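Local coordinates for Slr0280 protein (Synechocystis sp., PDB 5H3K) that is of unknown function but carries a domain of the phosphodiester glycosidase (NAGPA) family, and may therefore cleave a sugar phosphodiester, at residues Val545-Arg550 with Gly559-Ile564; Arg284-Ser289 with Phe293-Val298; Ser580-Ala585 with Leu590-Pro595. One frame throughout, in Å; residues are numbered along the deposited sequence.

Contact 1: residues Val545-Arg550 with Gly559-Ile564; sequences VASHNR and GEFAQI
Arg550 and Glu560 form a salt bridge between the loop after strand 542-547 and the start of helix 558-567, while Val545 and Ser547 of the strand meet Phe561 one residue along the helix. The motif is a strand-loop-helix unit of the phosphodiester glycosidase domain, with the helix laid against an antiparallel sheet. Along Arg550, CB leads to a CG placed between the backbone N and carbonyl carbon (chi1 79°), and a bend at chi3 turns the guanidinium toward the helix. There NH1 gives a 2.8 Å bond to Glu560 OE1 on its syn side. NH2 reaches Glu560 OE2 at 3.1 Å, from above the carboxylate plane. The grip is thus end-on, one nitrogen to each oxygen, but not coplanar: the two flat groups are turned 60° apart. Further bonds run from NE to Ala554 O, from NH1 to Gly555 O and from NH2 to Gly290 O, which pins the loop. Glu560 OE1 also accepts Ser557 N, tying the carboxylate to the loop just before the helix. A leucine in place of Arg550 would probably leave the Glu560 carboxylate without its cationic mate and the loop carbonyls without these donors. Deeper in, Ser547 OG lies 3.6 Å from Phe561 CE1, and Val545 CG1 comes up to the edge of that ring, 4.1 Å from the same CE1.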
ATOM      1  N   VAL A 545      -3.936   8.499   0.265  1.00  3.89           N
ATOM      2  CA  VAL A 545      -4.491   8.803   1.590  1.00  2.64           C
ATOM      3  C   VAL A 545      -4.905   7.547   2.354  1.00  4.15           C
ATOM      4  O   VAL A 545      -5.604   6.694   1.808  1.00  4.38           O
ATOM      5  CB  VAL A 545      -5.762   9.677   1.443  1.00  4.21           C
ATOM      6  CG1 VAL A 545      -6.313  10.065   2.823  1.00  3.23           C
ATOM      7  CG2 VAL A 545      -5.470  10.909   0.601  1.00  3.78           C
ATOM      8  N   ALA A 546      -4.471   7.437   3.608  1.00  2.72           N
ATOM      9  CA  ALA A 546      -4.899   6.354   4.505  1.00  3.68           C
ATOM     10  C   ALA A 546      -5.409   6.956   5.808  1.00  4.78           C
ATOM     11  O   ALA A 546      -4.692   7.729   6.457  1.00  5.02           O
ATOM     12  CB  ALA A 546      -3.725   5.390   4.799  1.00  4.49           C
ATOM     13  N   SER A 547      -6.632   6.602   6.191  1.00  4.16           N
ATOM     14  CA  SER A 547      -7.223   7.062   7.446  1.00  6.01           C
ATOM     15  C   SER A 547      -7.677   5.874   8.279  1.00  6.52           C
ATOM     16  O   SER A 547      -8.084   4.843   7.750  1.00  5.96           O
ATOM     17  CB  SER A 547      -8.400   8.005   7.198  1.00  6.90           C
ATOM     18  OG  SER A 547      -9.487   7.305   6.621  1.00 11.69           O
ATOM     19  N   HIS A 548      -7.621   6.012   9.597  1.00  6.15           N
ATOM     20  CA  HIS A 548      -8.122   4.933  10.448  1.00  6.66           C
ATOM     21  C   HIS A 548      -9.204   5.441  11.392  1.00  7.23           C
ATOM     22  O   HIS A 548     -10.141   6.096  10.932  1.00  8.13           O
ATOM     23  CB  HIS A 548      -6.957   4.192  11.113  1.00  6.69           C
ATOM     24  CG  HIS A 548      -6.050   3.530  10.112  1.00  6.05           C
ATOM     25  ND1 HIS A 548      -6.358   2.319   9.533  1.00  7.22           N
ATOM     26  CD2 HIS A 548      -4.884   3.935   9.559  1.00  7.14           C
ATOM     27  CE1 HIS A 548      -5.400   1.990   8.675  1.00  5.74           C
ATOM     28  NE2 HIS A 548      -4.497   2.950   8.670  1.00  7.06           N
ATOM     29  N   ASN A 549      -9.121   5.137  12.682  1.00  8.97           N
ATOM     30  CA  ASN A 549     -10.178   5.567  13.602  1.00  8.88           C
ATOM     31  C   ASN A 549     -10.044   7.033  13.946  1.00  7.37           C
ATOM     32  O   ASN A 549      -8.921   7.544  14.087  1.00  9.71           O
ATOM     33  CB  ASN A 549     -10.127   4.761  14.906  1.00  9.18           C
ATOM     34  CG  ASN A 549     -10.514   3.311  14.706  1.00 14.76           C
ATOM     35  OD1 ASN A 549     -11.630   2.905  15.024  1.00 23.65           O
ATOM     36  ND2 ASN A 549      -9.592   2.521  14.175  1.00 19.48           N
ATOM     37  N   ARG A 550     -11.176   7.713  14.091  1.00  6.34           N
ATOM     38  CA  ARG A 550     -11.157   9.074  14.609  1.00  8.91           C
ATOM     39  C   ARG A 550     -10.749   9.013  16.080  1.00 10.29           C
ATOM     40  O   ARG A 550     -10.871   7.963  16.735  1.00  8.20           O
ATOM     41  CB  ARG A 550     -12.521   9.752  14.440  1.00  8.52           C
ATOM     42  CG  ARG A 550     -13.572   9.340  15.482  1.00  9.24           C
ATOM     43  CD  ARG A 550     -14.984   9.640  14.992  1.00  9.40           C
ATOM     44  NE  ARG A 550     -15.395   8.727  13.918  1.00  9.91           N
ATOM     45  CZ  ARG A 550     -16.389   8.965  13.060  1.00 11.02           C
ATOM     46  NH1 ARG A 550     -16.682   8.074  12.122  1.00  9.41           N
ATOM     47  NH2 ARG A 550     -17.083  10.092  13.131  1.00 12.04           N
ATOM     48  N   GLY A 559     -19.303   8.971   3.487  1.00  8.10           N
ATOM     49  CA  GLY A 559     -19.552  10.402   3.449  1.00  9.16           C
ATOM     50  C   GLY A 559     -18.524  11.207   4.224  1.00  7.73           C
ATOM     51  O   GLY A 559     -18.074  12.275   3.776  1.00  8.32           O
ATOM     52  N   GLU A 560     -18.169  10.705   5.405  1.00  7.58           N
ATOM     53  CA  GLU A 560     -17.123  11.318   6.217  1.00  8.69           C
ATOM     54  C   GLU A 560     -15.780  11.312   5.503  1.00  7.11           C
ATOM     55  O   GLU A 560     -15.051  12.305   5.542  1.00  6.66           O
ATOM     56  CB  GLU A 560     -17.022  10.628   7.579  1.00  8.43           C
ATOM     57  CG  GLU A 560     -18.209  10.969   8.488  1.00  9.25           C
ATOM     58  CD  GLU A 560     -18.302  10.092   9.731  1.00 14.74           C
ATOM     59  OE1 GLU A 560     -17.776   8.951   9.705  1.00 10.82           O
ATOM     60  OE2 GLU A 560     -18.928  10.541  10.730  1.00 13.24           O
ATOM     61  N   PHE A 561     -15.453  10.197   4.851  1.00  6.02           N
ATOM     62  CA  PHE A 561     -14.191  10.102   4.131  1.00  4.46           C
ATOM     63  C   PHE A 561     -14.156  11.118   2.983  1.00  5.99           C
ATOM     64  O   PHE A 561     -13.134  11.756   2.759  1.00  5.78           O
ATOM     65  CB  PHE A 561     -13.956   8.668   3.627  1.00  3.75           C
ATOM     66  CG  PHE A 561     -12.550   8.415   3.127  1.00  5.12           C
ATOM     67  CD1 PHE A 561     -11.446   8.890   3.830  1.00  5.01           C
ATOM     68  CD2 PHE A 561     -12.339   7.681   1.962  1.00  4.07           C
ATOM     69  CE1 PHE A 561     -10.136   8.659   3.372  1.00  6.43           C
ATOM     70  CE2 PHE A 561     -11.046   7.431   1.504  1.00  3.00           C
ATOM     71  CZ  PHE A 561      -9.940   7.924   2.202  1.00  4.27           C
ATOM     72  N   ALA A 562     -15.278  11.287   2.280  1.00  5.13           N
ATOM     73  CA  ALA A 562     -15.379  12.323   1.244  1.00  6.42           C
ATOM     74  C   ALA A 562     -15.119  13.718   1.814  1.00  8.08           C
ATOM     75  O   ALA A 562     -14.434  14.537   1.195  1.00  7.93           O
ATOM     76  CB  ALA A 562     -16.728  12.265   0.562  1.00  6.62           C
ATOM     77  N   GLN A 563     -15.654  13.985   2.999  1.00  8.34           N
ATOM     78  CA  GLN A 563     -15.409  15.260   3.657  1.00  9.55           C
ATOM     79  C   GLN A 563     -13.948  15.407   4.047  1.00  8.44           C
ATOM     80  O   GLN A 563     -13.365  16.486   3.907  1.00  8.87           O
ATOM     81  CB  GLN A 563     -16.332  15.415   4.871  1.00 10.16           C
ATOM     82  CG  GLN A 563     -17.817  15.457   4.500  1.00 13.13           C
ATOM     83  CD  GLN A 563     -18.737  15.560   5.708  1.00 25.23           C
ATOM     84  OE1 GLN A 563     -18.355  15.224   6.831  1.00 24.55           O
ATOM     85  NE2 GLN A 563     -19.960  16.023   5.479  1.00 28.30           N
ATOM     86  N   ILE A 564     -13.347  14.322   4.534  1.00  6.60           N
ATOM     87  CA  ILE A 564     -11.921  14.337   4.855  1.00  6.91           C
ATOM     88  C   ILE A 564     -11.084  14.716   3.631  1.00  8.41           C
ATOM     89  O   ILE A 564     -10.190  15.563   3.717  1.00  8.18           O
ATOM     90  CB  ILE A 564     -11.454  12.966   5.433  1.00  7.30           C
ATOM     91  CG1 ILE A 564     -11.970  12.799   6.874  1.00  8.04           C
ATOM     92  CG2 ILE A 564      -9.933  12.849   5.390  1.00  7.69           C
ATOM     93  CD1 ILE A 564     -11.895  11.368   7.421  1.00  7.85           C
TER

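Contact 2: residues Arg284-Ser289 with Phe293-Val298; sequences RFVNIS and FPVTTV
The ring of Phe293 turns an edge to Val286 O, 4.0 Å from CD1, and meets Ile288 obliquely, with Ile288 CD1 3.5 Å from Phe293 CE1. Its two faces are covered from the neighbouring contact: Ile564 CD1 lies over one and Arg550 CB over the other, which clamps the ring flat between helix 558-567 and the loop ahead of it. The ring of Phe285, on the reverse face of the sheet, takes Pro294 at a slant, CE1 being 3.8 Å from Pro294 CG. The third flat group is the Arg284 guanidinium, met at its edge by Thr297 and a water: NH1 bonds to Thr297 OG1 at 2.9 Å, and NE to the water, which lies in the guanidinium plane. These side chains ride on a beta hairpin, strand 279-288 turning back as strand 291-300, in which Arg284 with Val295 and Val286 with Phe293 are antiparallel hydrogen-bonded pairs flanking the non-hydrogen-bonded pair Phe285-Pro294. A proline is tolerated at that middle position, where no N-H is needed toward strand 279-288; its CA lies 3.3 Å from Arg284 O in a CA-H...O contact. On the face shared by Val286 and Val295 their CG2 methyls stand 4.0 Å apart. Arg284 bends at chi3 (-78°) to bring its guanidinium back over the partner strand, crossing Thr297 at about a right angle. The water accepts from NE and donates to Val295 O and to Thr297 OG1, so the buried threonine hydroxyl accepts from both water and arginine, while Val295 O takes a second donor besides Arg284 N.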
ATOM      1  N   ARG A 284      -1.199  14.107   9.708  1.00  8.38           N
ATOM      2  CA  ARG A 284      -2.046  15.246  10.072  1.00 10.21           C
ATOM      3  C   ARG A 284      -3.270  14.783  10.832  1.00 13.01           C
ATOM      4  O   ARG A 284      -3.649  13.610  10.762  1.00  8.57           O
ATOM      5  CB  ARG A 284      -2.546  15.952   8.802  1.00 13.58           C
ATOM      6  CG  ARG A 284      -1.579  16.932   8.172  1.00 18.00           C
ATOM      7  CD  ARG A 284      -2.160  17.501   6.883  1.00 20.90           C
ATOM      8  NE  ARG A 284      -2.037  16.567   5.763  1.00 20.48           N
ATOM      9  CZ  ARG A 284      -2.277  16.892   4.501  1.00 17.25           C
ATOM     10  NH1 ARG A 284      -2.136  15.990   3.539  1.00 15.03           N
ATOM     11  NH2 ARG A 284      -2.654  18.130   4.212  1.00 17.12           N
ATOM     12  N   PHE A 285      -3.903  15.713  11.547  1.00 12.59           N
ATOM     13  CA  PHE A 285      -5.251  15.495  12.068  1.00 10.12           C
ATOM     14  C   PHE A 285      -6.226  16.281  11.205  1.00 12.34           C
ATOM     15  O   PHE A 285      -6.042  17.478  10.992  1.00 17.39           O
ATOM     16  CB  PHE A 285      -5.369  15.954  13.525  1.00 11.31           C
ATOM     17  CG  PHE A 285      -4.580  15.114  14.494  1.00 16.05           C
ATOM     18  CD1 PHE A 285      -5.120  13.954  15.024  1.00 15.58           C
ATOM     19  CD2 PHE A 285      -3.295  15.490  14.877  1.00 16.32           C
ATOM     20  CE1 PHE A 285      -4.391  13.173  15.923  1.00 14.91           C
ATOM     21  CE2 PHE A 285      -2.560  14.718  15.775  1.00 18.29           C
ATOM     22  CZ  PHE A 285      -3.112  13.554  16.294  1.00 17.32           C
ATOM     23  N   VAL A 286      -7.253  15.615  10.687  1.00  9.80           N
ATOM     24  CA  VAL A 286      -8.255  16.307   9.886  1.00 11.34           C
ATOM     25  C   VAL A 286      -9.570  16.384  10.660  1.00 14.38           C
ATOM     26  O   VAL A 286     -10.106  15.361  11.106  1.00 10.59           O
ATOM     27  CB  VAL A 286      -8.464  15.633   8.520  1.00 10.57           C
ATOM     28  CG1 VAL A 286      -9.542  16.363   7.732  1.00 12.78           C
ATOM     29  CG2 VAL A 286      -7.152  15.604   7.728  1.00  9.93           C
ATOM     30  N   ASN A 287     -10.076  17.603  10.835  1.00 12.02           N
ATOM     31  CA  ASN A 287     -11.316  17.815  11.569  1.00 14.26           C
ATOM     32  C   ASN A 287     -12.500  17.967  10.642  1.00 12.66           C
ATOM     33  O   ASN A 287     -12.479  18.805   9.740  1.00 13.90           O
ATOM     34  CB  ASN A 287     -11.207  19.067  12.443  1.00 19.39           C
ATOM     35  CG  ASN A 287     -10.090  18.971  13.457  1.00 24.16           C
ATOM     36  OD1 ASN A 287     -10.028  18.024  14.237  1.00 23.58           O
ATOM     37  ND2 ASN A 287      -9.187  19.952  13.442  1.00 31.67           N
ATOM     38  N   ILE A 288     -13.514  17.135  10.845  1.00 11.65           N
ATOM     39  CA  ILE A 288     -14.796  17.323  10.183  1.00 12.73           C
ATOM     40  C   ILE A 288     -15.872  17.359  11.253  1.00 13.58           C
ATOM     41  O   ILE A 288     -15.571  17.289  12.442  1.00 16.34           O
ATOM     42  CB  ILE A 288     -15.100  16.206   9.159  1.00 10.05           C
ATOM     43  CG1 ILE A 288     -14.999  14.835   9.824  1.00 11.84           C
ATOM     44  CG2 ILE A 288     -14.144  16.291   7.977  1.00 13.13           C
ATOM     45  CD1 ILE A 288     -15.442  13.703   8.922  1.00 12.69           C
ATOM     46  N   SER A 289     -17.127  17.464  10.835  1.00 16.29           N
ATOM     47  CA  SER A 289     -18.235  17.475  11.781  1.00 16.62           C
ATOM     48  C   SER A 289     -18.223  16.224  12.664  1.00 17.55           C
ATOM     49  O   SER A 289     -18.396  16.312  13.884  1.00 20.82           O
ATOM     50  CB  SER A 289     -19.563  17.589  11.027  1.00 21.70           C
ATOM     51  OG  SER A 289     -20.642  17.618  11.936  1.00 29.28           O
ATOM     52  N   PHE A 293      -9.747  13.095  12.730  1.00  9.01           N
ATOM     53  CA  PHE A 293      -9.176  11.875  12.153  1.00  8.35           C
ATOM     54  C   PHE A 293      -7.693  12.024  11.895  1.00  8.39           C
ATOM     55  O   PHE A 293      -7.286  12.890  11.114  1.00  8.03           O
ATOM     56  CB  PHE A 293      -9.842  11.549  10.809  1.00  7.29           C
ATOM     57  CG  PHE A 293     -11.284  11.122  10.915  1.00  8.52           C
ATOM     58  CD1 PHE A 293     -12.298  12.060  11.082  1.00 10.22           C
ATOM     59  CD2 PHE A 293     -11.627   9.776  10.804  1.00  7.31           C
ATOM     60  CE1 PHE A 293     -13.639  11.661  11.163  1.00  9.92           C
ATOM     61  CE2 PHE A 293     -12.957   9.364  10.883  1.00  8.56           C
ATOM     62  CZ  PHE A 293     -13.972  10.307  11.067  1.00  8.92           C
ATOM     63  N   PRO A 294      -6.868  11.171  12.523  1.00  7.83           N
ATOM     64  CA  PRO A 294      -5.460  11.137  12.104  1.00  9.23           C
ATOM     65  C   PRO A 294      -5.389  10.579  10.681  1.00  9.71           C
ATOM     66  O   PRO A 294      -5.989   9.531  10.413  1.00  9.68           O
ATOM     67  CB  PRO A 294      -4.807  10.162  13.097  1.00 11.22           C
ATOM     68  CG  PRO A 294      -5.774  10.083  14.265  1.00 12.91           C
ATOM     69  CD  PRO A 294      -7.144  10.256  13.643  1.00 10.56           C
ATOM     70  N   VAL A 295      -4.702  11.283   9.779  1.00  9.04           N
ATOM     71  CA  VAL A 295      -4.597  10.863   8.383  1.00  7.12           C
ATOM     72  C   VAL A 295      -3.149  10.870   7.889  1.00  8.39           C
ATOM     73  O   VAL A 295      -2.393  11.819   8.136  1.00  8.54           O
ATOM     74  CB  VAL A 295      -5.464  11.760   7.456  1.00  7.92           C
ATOM     75  CG1 VAL A 295      -5.235  11.425   5.995  1.00  9.94           C
ATOM     76  CG2 VAL A 295      -6.949  11.612   7.788  1.00  9.06           C
ATOM     77  N   THR A 296      -2.754   9.802   7.198  1.00  6.12           N
ATOM     78  CA  THR A 296      -1.443   9.727   6.579  1.00  7.42           C
ATOM     79  C   THR A 296      -1.562   9.948   5.078  1.00  6.67           C
ATOM     80  O   THR A 296      -2.405   9.333   4.405  1.00  6.11           O
ATOM     81  CB  THR A 296      -0.799   8.348   6.786  1.00  7.36           C
ATOM     82  OG1 THR A 296      -0.953   7.938   8.149  1.00  7.16           O
ATOM     83  CG2 THR A 296       0.677   8.405   6.432  1.00  6.73           C
ATOM     84  N   THR A 297      -0.732  10.839   4.543  1.00  6.55           N
ATOM     85  CA  THR A 297      -0.741  11.090   3.107  1.00  5.21           C
ATOM     86  C   THR A 297       0.658  11.062   2.524  1.00  4.92           C
ATOM     87  O   THR A 297       1.647  11.378   3.197  1.00  5.59           O
ATOM     88  CB  THR A 297      -1.377  12.446   2.749  1.00  7.27           C
ATOM     89  OG1 THR A 297      -0.636  13.504   3.373  1.00  7.70           O
ATOM     90  CG2 THR A 297      -2.832  12.507   3.198  1.00  7.75           C
ATOM     91  N   VAL A 298       0.732  10.704   1.252  1.00  5.00           N
ATOM     92  CA  VAL A 298       1.939  10.945   0.480  1.00  4.76           C
ATOM     93  C   VAL A 298       1.489  11.662  -0.768  1.00  6.97           C
ATOM     94  O   VAL A 298       0.576  11.206  -1.465  1.00  6.42           O
ATOM     95  CB  VAL A 298       2.680   9.668   0.123  1.00  4.03           C
ATOM     96  CG1 VAL A 298       3.879  10.001  -0.738  1.00  5.42           C
ATOM     97  CG2 VAL A 298       3.113   8.934   1.394  1.00  6.03           C
TER
HETATM   98  O   HOH W   1      -1.679  13.815   6.148  1.00  9.75           O

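Contact 3: residues Ser580-Ala585 with Leu590-Pro595; sequences SSTSLA and LLDRSP
Arg593 NH1 meets Thr582 O at 2.7 Å, the shortest polar bond here and a well-formed one: the oxygen is used on a lone pair, in its carbonyl plane, and sits in the guanidinium plane too. The arginine leaves its backbone with CG between N and the carbonyl carbon (chi1 73°), then bends at chi3 so that the guanidinium edge lies against the main chain of Thr582. NH1 bonds to Gly579 O as well, and NE to Thr597 OG1, which fixes the rotation of the flat group. One residue earlier, Asp592 works on the same chain. Its OD1 accepts Leu584 N at 2.9 Å from well above the carboxylate plane, 51° out of it, while OD2 bonds to His548 NE2. Thr582 CG2 lies 3.8 Å from that OD2, and Thr582 OG1 is hydrogen-bonded to Ser532 OG. Strands 584-586 and 589-590 form a small beta hairpin, closed by Leu591 N bonding to Leu584 O at 2.8 Å with the carbonyl pointing almost straight at the nitrogen. Within it Ala585 and Leu590 are a non-hydrogen-bonded pair, and Leu590 CD2 tucks in 3.8 Å from Ser583 CB. Ser583 OG turns back to Ser581 O. Asp592 and Arg593 thus each give one end to the main chain of 582-584, carboxylate oxygen to N-H and guanidinium nitrogen to carbonyl, and keep another for His548 or Thr597: polar bonds hold the loop after the hairpin.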
ATOM      1  N   SER A 580      -9.154  -3.624   6.768  1.00  5.70           N
ATOM      2  CA  SER A 580      -7.834  -4.215   7.013  1.00  5.56           C
ATOM      3  C   SER A 580      -6.943  -4.159   5.766  1.00  4.54           C
ATOM      4  O   SER A 580      -5.729  -4.325   5.853  1.00  4.12           O
ATOM      5  CB  SER A 580      -7.981  -5.668   7.480  1.00 11.46           C
ATOM      6  OG  SER A 580      -8.658  -6.430   6.497  1.00 11.56           O
ATOM      7  N   SER A 581      -7.537  -3.925   4.603  1.00  4.67           N
ATOM      8  CA  SER A 581      -6.724  -3.761   3.396  1.00  4.49           C
ATOM      9  C   SER A 581      -5.937  -2.450   3.393  1.00  2.91           C
ATOM     10  O   SER A 581      -4.882  -2.373   2.765  1.00  2.28           O
ATOM     11  CB  SER A 581      -7.578  -3.825   2.135  1.00  2.64           C
ATOM     12  OG  SER A 581      -8.214  -5.085   2.014  1.00  6.06           O
ATOM     13  N   THR A 582      -6.434  -1.432   4.091  1.00  2.91           N
ATOM     14  CA  THR A 582      -5.778  -0.117   4.042  1.00  3.43           C
ATOM     15  C   THR A 582      -4.328  -0.220   4.506  1.00  2.39           C
ATOM     16  O   THR A 582      -4.057  -0.693   5.600  1.00  2.91           O
ATOM     17  CB  THR A 582      -6.531   0.945   4.870  1.00  3.07           C
ATOM     18  OG1 THR A 582      -7.785   1.236   4.231  1.00  4.53           O
ATOM     19  CG2 THR A 582      -5.710   2.245   4.948  1.00  2.88           C
ATOM     20  N   SER A 583      -3.402   0.237   3.664  1.00  2.60           N
ATOM     21  CA  SER A 583      -1.979   0.220   3.988  1.00  2.60           C
ATOM     22  C   SER A 583      -1.216   1.093   2.991  1.00  4.31           C
ATOM     23  O   SER A 583      -1.479   1.066   1.785  1.00  1.93           O
ATOM     24  CB  SER A 583      -1.457  -1.225   4.012  1.00  3.32           C
ATOM     25  OG  SER A 583      -2.119  -2.007   3.015  1.00  3.99           O
ATOM     26  N   LEU A 584      -0.290   1.881   3.512  1.00  3.68           N
ATOM     27  CA  LEU A 584       0.436   2.868   2.716  1.00  4.50           C
ATOM     28  C   LEU A 584       1.911   2.714   3.044  1.00  5.93           C
ATOM     29  O   LEU A 584       2.305   2.889   4.203  1.00  5.18           O
ATOM     30  CB  LEU A 584      -0.055   4.277   3.082  1.00  3.74           C
ATOM     31  CG  LEU A 584       0.664   5.512   2.537  1.00  5.16           C
ATOM     32  CD1 LEU A 584       0.750   5.422   1.027  1.00  6.84           C
ATOM     33  CD2 LEU A 584      -0.088   6.770   2.964  1.00  8.70           C
ATOM     34  N   ALA A 585       2.724   2.369   2.037  1.00  4.48           N
ATOM     35  CA  ALA A 585       4.145   2.081   2.266  1.00  4.22           C
ATOM     36  C   ALA A 585       5.026   3.146   1.629  1.00  4.27           C
ATOM     37  O   ALA A 585       4.764   3.589   0.511  1.00  5.32           O
ATOM     38  CB  ALA A 585       4.535   0.683   1.733  1.00  3.83           C
ATOM     39  N   LEU A 590       5.480   0.377   6.139  1.00  6.45           N
ATOM     40  CA  LEU A 590       4.137   0.935   6.336  1.00  5.79           C
ATOM     41  C   LEU A 590       4.172   2.193   7.184  1.00  6.86           C
ATOM     42  O   LEU A 590       4.837   2.231   8.229  1.00  9.81           O
ATOM     43  CB  LEU A 590       3.205  -0.078   7.012  1.00  6.94           C
ATOM     44  CG  LEU A 590       2.743  -1.306   6.240  1.00  7.62           C
ATOM     45  CD1 LEU A 590       1.636  -2.039   7.042  1.00 10.07           C
ATOM     46  CD2 LEU A 590       2.268  -0.930   4.844  1.00  6.98           C
ATOM     47  N   LEU A 591       3.442   3.214   6.753  1.00  6.63           N
ATOM     48  CA  LEU A 591       3.411   4.494   7.460  1.00  6.58           C
ATOM     49  C   LEU A 591       2.238   4.599   8.418  1.00  9.90           C
ATOM     50  O   LEU A 591       2.318   5.289   9.433  1.00 12.71           O
ATOM     51  CB  LEU A 591       3.297   5.651   6.460  1.00  7.42           C
ATOM     52  CG  LEU A 591       4.451   5.914   5.489  1.00  6.28           C
ATOM     53  CD1 LEU A 591       4.179   7.194   4.709  1.00  7.48           C
ATOM     54  CD2 LEU A 591       5.752   6.019   6.267  1.00  8.43           C
ATOM     55  N   ASP A 592       1.149   3.914   8.089  1.00  6.42           N
ATOM     56  CA  ASP A 592      -0.163   4.223   8.659  1.00  6.77           C
ATOM     57  C   ASP A 592      -0.658   3.256   9.725  1.00  8.64           C
ATOM     58  O   ASP A 592      -1.593   3.581  10.463  1.00  7.63           O
ATOM     59  CB  ASP A 592      -1.202   4.243   7.536  1.00  7.03           C
ATOM     60  CG  ASP A 592      -1.342   2.880   6.856  1.00  7.23           C
ATOM     61  OD1 ASP A 592      -0.325   2.359   6.335  1.00  6.63           O
ATOM     62  OD2 ASP A 592      -2.464   2.325   6.848  1.00  5.33           O
ATOM     63  N   ARG A 593      -0.081   2.053   9.777  1.00  6.31           N
ATOM     64  CA  ARG A 593      -0.510   1.046  10.746  1.00  6.44           C
ATOM     65  C   ARG A 593       0.607   0.048  10.947  1.00  7.15           C
ATOM     66  O   ARG A 593       1.553   0.002  10.154  1.00  4.61           O
ATOM     67  CB  ARG A 593      -1.773   0.314  10.250  1.00  7.32           C
ATOM     68  CG  ARG A 593      -1.522  -0.666   9.087  1.00  6.86           C
ATOM     69  CD  ARG A 593      -2.809  -1.027   8.343  1.00  4.82           C
ATOM     70  NE  ARG A 593      -3.829  -1.536   9.253  1.00  6.76           N
ATOM     71  CZ  ARG A 593      -5.125  -1.667   8.972  1.00  7.16           C
ATOM     72  NH1 ARG A 593      -5.590  -1.360   7.775  1.00  4.84           N
ATOM     73  NH2 ARG A 593      -5.961  -2.123   9.906  1.00  6.67           N
ATOM     74  N   SER A 594       0.503  -0.762  11.998  1.00  5.91           N
ATOM     75  CA  SER A 594       1.489  -1.824  12.203  1.00  7.94           C
ATOM     76  C   SER A 594       1.308  -2.930  11.183  1.00  6.51           C
ATOM     77  O   SER A 594       0.174  -3.312  10.870  1.00  7.05           O
ATOM     78  CB  SER A 594       1.373  -2.413  13.609  1.00  7.17           C
ATOM     79  OG  SER A 594       1.834  -1.478  14.562  1.00  7.82           O
ATOM     80  N   PRO A 595       2.424  -3.461  10.654  1.00  9.09           N
ATOM     81  CA  PRO A 595       2.361  -4.518   9.634  1.00  8.25           C
ATOM     82  C   PRO A 595       1.477  -5.692  10.032  1.00 10.16           C
ATOM     83  O   PRO A 595       0.800  -6.221   9.160  1.00  9.22           O
ATOM     84  CB  PRO A 595       3.820  -4.963   9.504  1.00 10.54           C
ATOM     85  CG  PRO A 595       4.597  -3.692   9.787  1.00 11.85           C
ATOM     86  CD  PRO A 595       3.811  -3.029  10.914  1.00 10.01           C
TER

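How the contacts relate
From the N terminus, contact 2 comes first and closes the tight turn of the hairpin 279-288/291-300. Contact 1 follows far along the chain, closing the loop from strand 542-547 into helix 558-567, and contact 3 then closes the short hairpin turn after strand 584-586. The three are in series; none nests or crosses. Contacts 1 and 2 share a sheet, since strands 291-300 and 542-547 are neighbours joined by Ala546 N to Thr296 O at 2.9 Å. Contact 3 covers the reverse side of these strands: Leu591 and Leu584 pack on Thr296, and Thr582 CG2 on Ala546 CB. The helix and the 580-595 region thus sandwich strands 291-300 and 542-547.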